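Local coordinates for porphyranase B (Zobellia galactanivorans, PDB 3JUU), which hydrolyses the sulfated red-algal polysaccharide porphyran, cutting β-D-galactopyranose-(1→4)-α-L-galactopyranose-6-sulfate linkages and releasing mostly a sulfated disaccharide, at residues A[214-217]-A[223-226]; A[191-196]-A[202-207]; A[12-15]-A[19-22]; A[17-20]-A[26-29]. One frame throughout, in Å; residues are numbered along the deposited sequence. Where two conformers were deposited one is given.

Overall arrangement
From the N terminus, contact 3 comes first, folding 12-15 back on 19-22. Contact 4 begins within that turn, shares Asp19 and Pro20 with it, and joins the loop to strand 26-29, so the two loops overlap and cross. Far along the chain, contact 2 spans the connection between strands 185-192 and 202-210. Contact 1 follows in series and closes the hairpin of strands 213-218 and 221-226. Strand 202-210 neighbours that hairpin, and Ile215 O lies 2.7 Å from Trp207 N. The N-terminal segment covers the same region: Pro20 CB packs 3.4 Å from Trp207 CZ3, while Phe14 and Pro20 touch Phe217. A β-sandwich jelly roll is thereby tied to its leading segment.

Contact 1: A[214-217]-A[223-226]; sequences IIFF and QSKV
Ile214 O is approached from the facing strand by two groups: the amide of Val226, whose N lies 2.7 Å from it, and, more weakly, the CA-H of Lys225. The Val226 bond is nearly straight, with an N-H...O angle of 168°. Ile214 N returns a bond to Val226 O, which makes this an antiparallel hydrogen-bonded pair. Ile215 and Lys225 form the next, non-hydrogen-bonded pair, where Ser224 O receives the CA-H of Ile215 as well as Phe216 N. The ladder then ends in a classic β bulge: Phe216 faces both Ser224 and Gln223, and its O accepts Gln223 N at 2.8 Å.

The side chains divide between two faces. On one, the edge of the Phe216 ring meets Ser224 OG, 3.5 Å from Phe216 CD2, and Val226 CG2, 4.0 Å from Phe216 CE2. On the other, the aliphatic chain of Lys225 leaves the strand with CG anti to its backbone N (chi1 176°), which lays CG and CE against Ile215; Lys225 CE comes within 3.9 Å of Ile215 CD1. The ammonium end goes on to Glu213. Shortening Ile215 to an alanine would probably strip the methylenes of Lys225 of this apolar support and leave them freer to move.

The hairpin is extended by strand 202-210, bonded through Ile215 and Phe217. Phe216 packs inward on Leu144 of strand 141-150 and Met167 of strand 166-174, between the layers of the sandwich, while Phe217, on the other face, meets Phe14 and Tyr109 edge-to-face.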
loop_
_atom_site.group_PDB
_atom_site.type_symbol
_atom_site.label_atom_id
_atom_site.label_comp_id
_atom_site.label_asym_id
_atom_site.label_seq_id
_atom_site.Cartn_x
_atom_site.Cartn_y
_atom_site.Cartn_z
ATOM N N ILE A 214 8.280 -11.241 8.994
ATOM C CA ILE A 214 7.678 -9.964 8.604
ATOM C C ILE A 214 6.893 -9.574 9.841
ATOM O O ILE A 214 6.086 -10.361 10.285
ATOM C CB ILE A 214 6.723 -10.185 7.398
ATOM C CG1 ILE A 214 7.437 -10.867 6.178
ATOM C CG2 ILE A 214 5.953 -8.877 7.053
ATOM C CD1 ILE A 214 8.448 -10.044 5.478
ATOM N N ILE A 215 7.079 -8.365 10.362
ATOM C CA ILE A 215 6.440 -7.970 11.600
ATOM C C ILE A 215 5.669 -6.689 11.387
ATOM O O ILE A 215 6.234 -5.716 10.967
ATOM C CB ILE A 215 7.502 -7.751 12.736
ATOM C CG1 ILE A 215 8.191 -9.090 13.014
ATOM C CG2 ILE A 215 6.813 -7.294 14.021
ATOM C CD1 ILE A 215 9.496 -9.215 12.413
ATOM N N PHE A 216 4.381 -6.732 11.665
ATOM C CA PHE A 216 3.509 -5.557 11.335
ATOM C C PHE A 216 3.275 -4.701 12.566
ATOM O O PHE A 216 3.103 -5.241 13.673
ATOM C CB PHE A 216 2.141 -6.052 10.800
ATOM C CG PHE A 216 2.252 -6.688 9.433
ATOM C CD1 PHE A 216 2.455 -5.877 8.304
ATOM C CD2 PHE A 216 2.153 -8.076 9.294
ATOM C CE1 PHE A 216 2.655 -6.466 7.049
ATOM C CE2 PHE A 216 2.254 -8.685 8.018
ATOM C CZ PHE A 216 2.483 -7.849 6.904
ATOM N N PHE A 217 3.222 -3.367 12.386
ATOM C CA PHE A 217 2.988 -2.418 13.502
ATOM C C PHE A 217 1.852 -1.504 13.131
ATOM O O PHE A 217 1.686 -1.081 11.942
ATOM C CB PHE A 217 4.217 -1.501 13.638
ATOM C CG PHE A 217 5.366 -2.187 14.303
ATOM C CD1 PHE A 217 5.632 -1.920 15.631
ATOM C CD2 PHE A 217 6.146 -3.165 13.573
ATOM C CE1 PHE A 217 6.674 -2.578 16.300
ATOM C CE2 PHE A 217 7.242 -3.793 14.231
ATOM C CZ PHE A 217 7.442 -3.505 15.604
ATOM N N GLN A 223 1.850 -5.648 16.145
ATOM C CA GLN A 223 0.573 -6.326 16.093
ATOM C C GLN A 223 0.765 -7.841 15.879
ATOM O O GLN A 223 0.016 -8.624 16.437
ATOM C CB GLN A 223 -0.296 -5.865 14.907
ATOM C CG GLN A 223 -0.639 -4.398 15.027
ATOM C CD GLN A 223 -1.428 -4.003 16.272
ATOM O OE1 GLN A 223 -2.608 -4.349 16.412
ATOM N NE2 GLN A 223 -0.808 -3.176 17.159
ATOM N N SER A 224 1.726 -8.202 15.047
ATOM C CA SER A 224 1.805 -9.577 14.588
ATOM C C SER A 224 3.132 -9.857 13.916
ATOM O O SER A 224 3.871 -8.939 13.485
ATOM C CB SER A 224 0.659 -9.847 13.582
ATOM O OG SER A 224 0.904 -9.080 12.413
ATOM N N LYS A 225 3.449 -11.155 13.809
ATOM C CA LYS A 225 4.601 -11.574 13.115
ATOM C C LYS A 225 4.072 -12.606 12.122
ATOM O O LYS A 225 3.219 -13.506 12.444
ATOM C CB LYS A 225 5.627 -12.205 14.089
ATOM C CG LYS A 225 6.836 -12.765 13.351
ATOM C CD LYS A 225 7.924 -13.388 14.262
ATOM C CE LYS A 225 9.315 -12.846 13.804
ATOM N NZ LYS A 225 10.506 -13.752 13.994
ATOM N N VAL A 226 4.545 -12.501 10.890
ATOM C CA VAL A 226 4.067 -13.438 9.884
ATOM C C VAL A 226 5.254 -14.096 9.178
ATOM O O VAL A 226 6.207 -13.416 8.820
ATOM C CB VAL A 226 3.142 -12.643 8.890
ATOM C CG1 VAL A 226 2.812 -13.521 7.739
ATOM C CG2 VAL A 226 1.804 -12.293 9.608
#

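Contact 2: A[191-196]-A[202-207]; sequences AELGGK and HVYGVW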
loop_
_atom_site.group_PDB
_atom_site.type_symbol
_atom_site.label_atom_id
_atom_site.label_comp_id
_atom_site.label_asym_id
_atom_site.label_seq_id
_atom_site.Cartn_x
_atom_site.Cartn_y
_atom_site.Cartn_z
ATOM N N ALA A 191 -5.719 -6.713 12.406
ATOM C CA ALA A 191 -5.827 -6.120 13.728
ATOM C C ALA A 191 -6.902 -5.017 13.753
ATOM O O ALA A 191 -7.180 -4.408 12.704
ATOM C CB ALA A 191 -4.480 -5.554 14.167
ATOM N N GLU A 192 -7.458 -4.708 14.930
ATOM C CA GLU A 192 -8.512 -3.624 15.029
ATOM C C GLU A 192 -7.862 -2.244 14.952
ATOM O O GLU A 192 -6.793 -1.999 15.601
ATOM C CB GLU A 192 -9.258 -3.673 16.380
ATOM C CG GLU A 192 -9.996 -5.003 16.600
ATOM C CD GLU A 192 -10.995 -5.278 15.484
ATOM O OE1 GLU A 192 -11.902 -4.443 15.346
ATOM O OE2 GLU A 192 -10.848 -6.306 14.775
ATOM N N LEU A 193 -8.518 -1.317 14.224
ATOM C CA LEU A 193 -8.037 0.073 14.208
ATOM C C LEU A 193 -8.558 0.793 15.440
ATOM O O LEU A 193 -7.941 1.771 15.918
ATOM C CB LEU A 193 -8.520 0.859 12.977
ATOM C CG LEU A 193 -7.888 0.272 11.691
ATOM C CD1 LEU A 193 -8.307 1.142 10.532
ATOM C CD2 LEU A 193 -6.368 0.366 11.742
ATOM N N GLY A 194 -9.700 0.351 15.960
ATOM C CA GLY A 194 -10.316 1.170 17.032
ATOM C C GLY A 194 -11.277 2.248 16.480
ATOM O O GLY A 194 -11.773 3.088 17.245
ATOM N N GLY A 195 -11.522 2.245 15.179
ATOM C CA GLY A 195 -12.350 3.289 14.522
ATOM C C GLY A 195 -12.321 2.958 13.024
ATOM O O GLY A 195 -11.618 1.987 12.595
ATOM N N LYS A 196 -13.012 3.750 12.199
ATOM C CA LYS A 196 -12.911 3.536 10.737
ATOM C C LYS A 196 -11.592 4.049 10.201
ATOM O O LYS A 196 -11.043 5.041 10.680
ATOM C CB LYS A 196 -14.091 4.216 9.967
ATOM C CG LYS A 196 -15.532 3.847 10.460
ATOM C CD LYS A 196 -15.879 2.421 10.071
ATOM C CE LYS A 196 -17.398 2.112 10.349
ATOM N NZ LYS A 196 -17.530 0.661 10.131
ATOM N N HIS A 202 -3.662 6.837 10.819
ATOM C CA HIS A 202 -2.959 5.788 11.574
ATOM C C HIS A 202 -1.593 5.644 10.967
ATOM O O HIS A 202 -1.366 5.948 9.789
ATOM C CB HIS A 202 -3.778 4.444 11.515
ATOM C CG HIS A 202 -5.062 4.481 12.288
ATOM N ND1 HIS A 202 -5.131 4.211 13.650
ATOM C CD2 HIS A 202 -6.334 4.783 11.899
ATOM C CE1 HIS A 202 -6.399 4.299 14.047
ATOM N NE2 HIS A 202 -7.138 4.653 13.005
ATOM N N VAL A 203 -0.664 5.138 11.775
ATOM C CA VAL A 203 0.627 4.832 11.270
ATOM C C VAL A 203 0.702 3.341 10.958
ATOM O O VAL A 203 0.608 2.535 11.855
ATOM C CB VAL A 203 1.747 5.239 12.228
ATOM C CG1 VAL A 203 3.099 4.801 11.615
ATOM C CG2 VAL A 203 1.771 6.820 12.397
ATOM N N TYR A 204 0.885 2.978 9.688
ATOM C CA TYR A 204 0.941 1.554 9.318
ATOM C C TYR A 204 2.396 1.252 9.005
ATOM O O TYR A 204 3.010 1.908 8.149
ATOM C CB TYR A 204 0.092 1.354 8.029
ATOM C CG TYR A 204 -1.366 1.698 8.215
ATOM C CD1 TYR A 204 -2.212 0.821 8.963
ATOM C CD2 TYR A 204 -1.936 2.902 7.704
ATOM C CE1 TYR A 204 -3.555 1.118 9.193
ATOM C CE2 TYR A 204 -3.294 3.205 7.948
ATOM C CZ TYR A 204 -4.099 2.319 8.683
ATOM O OH TYR A 204 -5.460 2.548 8.847
ATOM N N GLY A 205 2.940 0.192 9.637
ATOM C CA GLY A 205 4.368 -0.100 9.496
ATOM C C GLY A 205 4.613 -1.596 9.336
ATOM O O GLY A 205 3.828 -2.416 9.794
ATOM N N VAL A 206 5.703 -1.928 8.676
ATOM C CA VAL A 206 6.154 -3.315 8.622
ATOM C C VAL A 206 7.657 -3.340 8.842
ATOM O O VAL A 206 8.434 -2.594 8.191
ATOM C CB VAL A 206 5.782 -4.006 7.301
ATOM C CG1 VAL A 206 6.482 -3.312 6.066
ATOM C CG2 VAL A 206 6.114 -5.530 7.378
ATOM N N TRP A 207 8.093 -4.243 9.728
ATOM C CA TRP A 207 9.554 -4.630 9.740
ATOM C C TRP A 207 9.786 -5.810 8.878
ATOM O O TRP A 207 9.383 -6.943 9.223
ATOM C CB TRP A 207 10.032 -4.889 11.174
ATOM C CG TRP A 207 11.522 -5.042 11.283
ATOM C CD1 TRP A 207 12.469 -4.677 10.361
ATOM C CD2 TRP A 207 12.231 -5.674 12.365
ATOM N NE1 TRP A 207 13.740 -5.001 10.849
ATOM C CE2 TRP A 207 13.599 -5.608 12.066
ATOM C CE3 TRP A 207 11.820 -6.263 13.568
ATOM C CZ2 TRP A 207 14.601 -6.163 12.927
ATOM C CZ3 TRP A 207 12.839 -6.813 14.454
ATOM C CH2 TRP A 207 14.184 -6.772 14.096
HETATM O O HOH W 1 -9.898 5.177 13.076
#
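His202, the first residue of its strand, lays its imidazole ring beneath Leu193: Leu193 CD2 sits 4.3 Å above the plane, over the ring centre. The side chain leaves with CG beside the backbone N (chi1 -70°). His202 CE1 thereby comes 3.5 Å from Leu193 O, while NE2 lies near Leu193 CB. One water, in the plane of the ring, joins the segments at its edge: it stands 2.8 Å from His202 NE2 and donates to Lys196 O at 2.7 Å. The other ring nitrogen, ND1, is bonded to Asp219, so both nitrogens have partners and the rotation of the ring is fixed. A leucine in place of His202 would probably leave the bridging water and Asp219 each short of a mate, loosening the link to the Lys196 carbonyl.

Two residues on, Tyr204 reaches the same leucine with the far end of its ring. The side chains cross at about a right angle, with Leu193 CD2 at the ring edge, 3.9 Å from Tyr204 CE1. Tyr204 OH faces both methyls about equally, 3.6 Å from Leu193 CD1. Leu193 is thus held by one ring through its face and by another through its edge.

Leu218 of strand 213-218 touches both Leu193 and Tyr204, Ile146 of strand 141-150 packs on Tyr204, and strand 108-115 pairs with His202 and Tyr204 through Met114 and Cys112.

Contact 3: A[12-15]-A[19-22]; sequences PHFK and DPRQ. With SO4 (sulfate ion), chain D.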
loop_
_atom_site.group_PDB
_atom_site.type_symbol
_atom_site.label_atom_id
_atom_site.label_comp_id
_atom_site.label_asym_id
_atom_site.label_seq_id
_atom_site.Cartn_x
_atom_site.Cartn_y
_atom_site.Cartn_z
ATOM N N PRO A 12 11.817 5.730 13.290
ATOM C CA PRO A 12 10.452 5.276 13.027
ATOM C C PRO A 12 9.518 5.534 14.167
ATOM O O PRO A 12 9.942 5.792 15.332
ATOM C CB PRO A 12 10.602 3.757 12.795
ATOM C CG PRO A 12 12.032 3.574 12.361
ATOM C CD PRO A 12 12.754 4.599 13.199
ATOM N N HIS A 13 8.216 5.508 13.883
ATOM C CA HIS A 13 7.235 5.700 14.949
ATOM C C HIS A 13 7.066 4.430 15.766
ATOM O O HIS A 13 6.465 3.440 15.287
ATOM C CB HIS A 13 5.896 6.143 14.356
ATOM C CG HIS A 13 5.772 7.627 14.225
ATOM N ND1 HIS A 13 4.752 8.342 14.813
ATOM C CD2 HIS A 13 6.553 8.531 13.578
ATOM C CE1 HIS A 13 4.898 9.624 14.512
ATOM N NE2 HIS A 13 5.985 9.762 13.770
ATOM N N PHE A 14 7.612 4.429 17.004
ATOM C CA PHE A 14 7.388 3.283 17.864
ATOM C C PHE A 14 6.982 3.856 19.191
ATOM O O PHE A 14 7.660 4.809 19.659
ATOM C CB PHE A 14 8.667 2.434 18.074
ATOM C CG PHE A 14 9.171 1.752 16.855
ATOM C CD1 PHE A 14 8.357 0.812 16.192
ATOM C CD2 PHE A 14 10.465 2.004 16.357
ATOM C CE1 PHE A 14 8.849 0.135 15.083
ATOM C CE2 PHE A 14 10.983 1.321 15.258
ATOM C CZ PHE A 14 10.161 0.418 14.574
ATOM N N LYS A 15 5.945 3.300 19.828
ATOM C CA LYS A 15 5.561 3.691 21.194
ATOM C C LYS A 15 6.666 3.183 22.161
ATOM O O LYS A 15 7.555 2.413 21.762
ATOM C CB LYS A 15 4.229 3.015 21.599
ATOM C CG LYS A 15 2.979 3.492 20.824
ATOM C CD LYS A 15 2.626 4.884 21.298
ATOM C CE LYS A 15 1.182 5.283 20.956
ATOM N NZ LYS A 15 1.045 5.757 19.524
ATOM N N ASP A 19 10.162 -0.512 20.064
ATOM C CA ASP A 19 11.214 -0.467 19.096
ATOM C C ASP A 19 11.967 -1.813 19.108
ATOM O O ASP A 19 12.492 -2.193 20.148
ATOM C CB ASP A 19 12.123 0.726 19.375
ATOM C CG ASP A 19 13.215 0.931 18.321
ATOM O OD1 ASP A 19 13.845 2.001 18.366
ATOM O OD2 ASP A 19 13.487 0.097 17.447
ATOM N N PRO A 20 11.995 -2.530 17.960
ATOM C CA PRO A 20 12.529 -3.878 17.962
ATOM C C PRO A 20 14.020 -3.899 17.749
ATOM O O PRO A 20 14.600 -4.996 17.717
ATOM C CB PRO A 20 11.779 -4.542 16.803
ATOM C CG PRO A 20 11.636 -3.421 15.838
ATOM C CD PRO A 20 11.359 -2.211 16.664
ATOM N N ARG A 21 14.663 -2.739 17.621
ATOM C CA ARG A 21 16.081 -2.748 17.405
ATOM C C ARG A 21 16.783 -3.203 18.697
ATOM O O ARG A 21 16.174 -3.163 19.789
ATOM C CB ARG A 21 16.581 -1.404 16.950
ATOM C CG ARG A 21 16.778 -0.379 18.055
ATOM C CD ARG A 21 17.064 0.954 17.452
ATOM N NE ARG A 21 17.992 1.743 18.257
ATOM C CZ ARG A 21 17.637 2.505 19.272
ATOM N NH1 ARG A 21 16.373 2.611 19.619
ATOM N NH2 ARG A 21 18.560 3.147 19.951
ATOM N N GLN A 22 18.026 -3.683 18.534
ATOM C CA GLN A 22 18.924 -4.048 19.633
ATOM C C GLN A 22 19.732 -2.839 19.972
ATOM O O GLN A 22 20.006 -1.979 19.091
ATOM C CB GLN A 22 19.824 -5.240 19.254
ATOM C CG GLN A 22 19.094 -6.623 19.098
ATOM C CD GLN A 22 18.406 -7.103 20.400
ATOM O OE1 GLN A 22 17.173 -7.162 20.498
ATOM N NE2 GLN A 22 19.206 -7.453 21.382
HETATM S S SO4 D . 5.568 13.179 12.609
HETATM O O1 SO4 D . 5.683 13.839 13.904
HETATM O O2 SO4 D . 6.095 14.060 11.558
HETATM O O3 SO4 D . 6.343 11.937 12.677
HETATM O O4 SO4 D . 4.138 12.881 12.366
#
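Phe14 and the Asp19-Pro20 pair meet chiefly through CH-pi contacts. Two C-H groups lie over one face of the Phe14 ring, both displaced toward its rim: Pro20 CD, 3.8 Å from the ring centroid, and Asp19 CA, 4.0 Å from it. Pro20 CD also reaches the far end of the ring, 3.6 Å from Phe14 CZ.

The carboxylate of Asp19 adds van der Waals contact above the CD2-CE2 rim of the ring, on the side of Asp19 CA, its plane turned only 25° from the aromatic one. Asp19 OD2 stands 3.5 Å from Phe14 CE2. It arrives there because CG is anti to the Asp19 backbone N (chi1 -175°), and this places the acid where it can also receive polar partners.

Two of those polar bonds are made within 19-22. Asp19 OD2 accepts Arg21 N at 3.1 Å, closing an Asx turn, while Asp19 OD1 forms a salt bridge with Arg21 NH1 at 2.9 Å. Both donors stand well above the carboxylate plane, although the acid lies at the edge of the guanidinium group. Together with the Trp27 indole, which also donates to OD2, they restrain the rotation of the carboxylate that flanks Phe14.

A sulfate, probably from the crystallisation liquor, is hydrogen-bonded to Arg271 and Trp269; its very short approach to His13, modelled in two conformers, is doubtful. Beyond the turn, Phe14 meets Phe217 of strand 213-218 edge-to-face and packs against Tyr109 of strand 108-115, whereas Pro20 rests on Trp207 of strand 202-210: the N-terminal segment lies across these strands.

Contact 4: A[17-20]-A[26-29]; sequences GEDP and EWKL
The Asx turn headed by Asp19 is anchored to strand 26-29 through a single indole, that of Trp27. Trp27 NE1 donates to Asp19 OD2 at 2.9 Å, with an N-H...O angle of 163°. The bond is close to straight, and the oxygen lies practically in the indole plane. Seen from the acid, the donor comes on the syn side of OD2, tilted 27° out of the carboxylate plane. The second oxygen, OD1, stays farther off at 3.6 Å from Trp27 NE1 and is engaged by Arg21 instead.

Asp19 OD2 consequently serves two donors, the Arg21 amide that closes the turn and the indole that ties the turn to the strand. The two flat groups run past one another in opposite directions with their planes only modestly inclined. Trp27 is buried, and this bond gives its one polar side-chain atom an acceptor, while the nearby guanidinium of Arg21 would probably stabilise the negative charge of the acid.

Pro20 supplies the apolar half of the contact. Its CG stands at the edge of the benzo ring, 4.0 Å from Trp27 CZ2, with CD almost as near the same atom. Trp27 reaches both residues because its CG lies beside the backbone N (chi1 -68°), sending the indole toward the loop.

Strand 26-29 is bonded to strand 264-276, Glu26 with Val276 and Lys28 with Gln274. Its Trp27 also packs on Pro12, Trp273 and Leu275, and meets Trp207 of strand 202-210 edge-to-face.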
loop_
_atom_site.group_PDB
_atom_site.type_symbol
_atom_site.label_atom_id
_atom_site.label_comp_id
_atom_site.label_asym_id
_atom_site.label_seq_id
_atom_site.Cartn_x
_atom_site.Cartn_y
_atom_site.Cartn_z
ATOM N N GLY A 17 8.768 1.041 24.468
ATOM C CA GLY A 17 8.737 -0.364 24.639
ATOM C C GLY A 17 8.422 -1.194 23.417
ATOM O O GLY A 17 8.125 -2.371 23.590
ATOM N N GLU A 18 8.407 -0.607 22.213
ATOM C CA GLU A 18 8.060 -1.340 20.978
ATOM C C GLU A 18 9.097 -1.314 19.899
ATOM O O GLU A 18 8.932 -1.999 18.874
ATOM C CB GLU A 18 6.806 -0.686 20.335
ATOM C CG GLU A 18 5.578 -0.704 21.205
ATOM C CD GLU A 18 4.896 -2.093 21.244
ATOM O OE1 GLU A 18 5.126 -2.956 20.373
ATOM O OE2 GLU A 18 4.139 -2.321 22.146
ATOM N N ASP A 19 10.162 -0.512 20.064
ATOM C CA ASP A 19 11.214 -0.467 19.096
ATOM C C ASP A 19 11.967 -1.813 19.108
ATOM O O ASP A 19 12.492 -2.193 20.148
ATOM C CB ASP A 19 12.123 0.726 19.375
ATOM C CG ASP A 19 13.215 0.931 18.321
ATOM O OD1 ASP A 19 13.845 2.001 18.366
ATOM O OD2 ASP A 19 13.487 0.097 17.447
ATOM N N PRO A 20 11.995 -2.530 17.960
ATOM C CA PRO A 20 12.529 -3.878 17.962
ATOM C C PRO A 20 14.020 -3.899 17.749
ATOM O O PRO A 20 14.600 -4.996 17.717
ATOM C CB PRO A 20 11.779 -4.542 16.803
ATOM C CG PRO A 20 11.636 -3.421 15.838
ATOM C CD PRO A 20 11.359 -2.211 16.664
ATOM N N GLU A 26 21.051 1.171 14.952
ATOM C CA GLU A 26 20.265 2.371 14.771
ATOM C C GLU A 26 19.468 2.313 13.460
ATOM O O GLU A 26 19.800 1.562 12.582
ATOM C CB GLU A 26 21.149 3.618 14.795
ATOM C CG GLU A 26 22.269 3.659 13.814
ATOM C CD GLU A 26 23.154 4.883 14.075
ATOM O OE1 GLU A 26 22.596 6.023 14.169
ATOM O OE2 GLU A 26 24.392 4.703 14.211
ATOM N N TRP A 27 18.405 3.092 13.388
ATOM C CA TRP A 27 17.582 3.141 12.164
ATOM C C TRP A 27 18.082 4.296 11.306
ATOM O O TRP A 27 18.212 5.404 11.825
ATOM C CB TRP A 27 16.143 3.449 12.548
ATOM C CG TRP A 27 15.471 2.362 13.305
ATOM C CD1 TRP A 27 15.164 2.374 14.610
ATOM C CD2 TRP A 27 15.014 1.108 12.793
ATOM N NE1 TRP A 27 14.494 1.220 14.961
ATOM C CE2 TRP A 27 14.435 0.399 13.887
ATOM C CE3 TRP A 27 15.061 0.499 11.543
ATOM C CZ2 TRP A 27 13.900 -0.868 13.763
ATOM C CZ3 TRP A 27 14.589 -0.778 11.406
ATOM C CH2 TRP A 27 13.973 -1.468 12.521
ATOM N N LYS A 28 18.319 4.050 10.019
ATOM C CA LYS A 28 18.812 5.056 9.092
ATOM C C LYS A 28 17.803 5.262 7.934
ATOM O O LYS A 28 17.486 4.293 7.212
ATOM C CB LYS A 28 20.182 4.583 8.532
ATOM C CG LYS A 28 20.816 5.543 7.469
ATOM C CD LYS A 28 22.191 5.024 6.975
ATOM C CE LYS A 28 22.664 5.685 5.673
ATOM N NZ LYS A 28 23.447 4.637 4.910
ATOM N N LEU A 29 17.378 6.507 7.756
ATOM C CA LEU A 29 16.438 6.852 6.658
ATOM C C LEU A 29 16.961 6.494 5.320
ATOM O O LEU A 29 18.143 6.794 4.981
ATOM C CB LEU A 29 16.032 8.331 6.717
ATOM C CG LEU A 29 14.754 8.604 5.869
ATOM C CD1 LEU A 29 13.546 8.112 6.663
ATOM C CD2 LEU A 29 14.631 10.148 5.684
#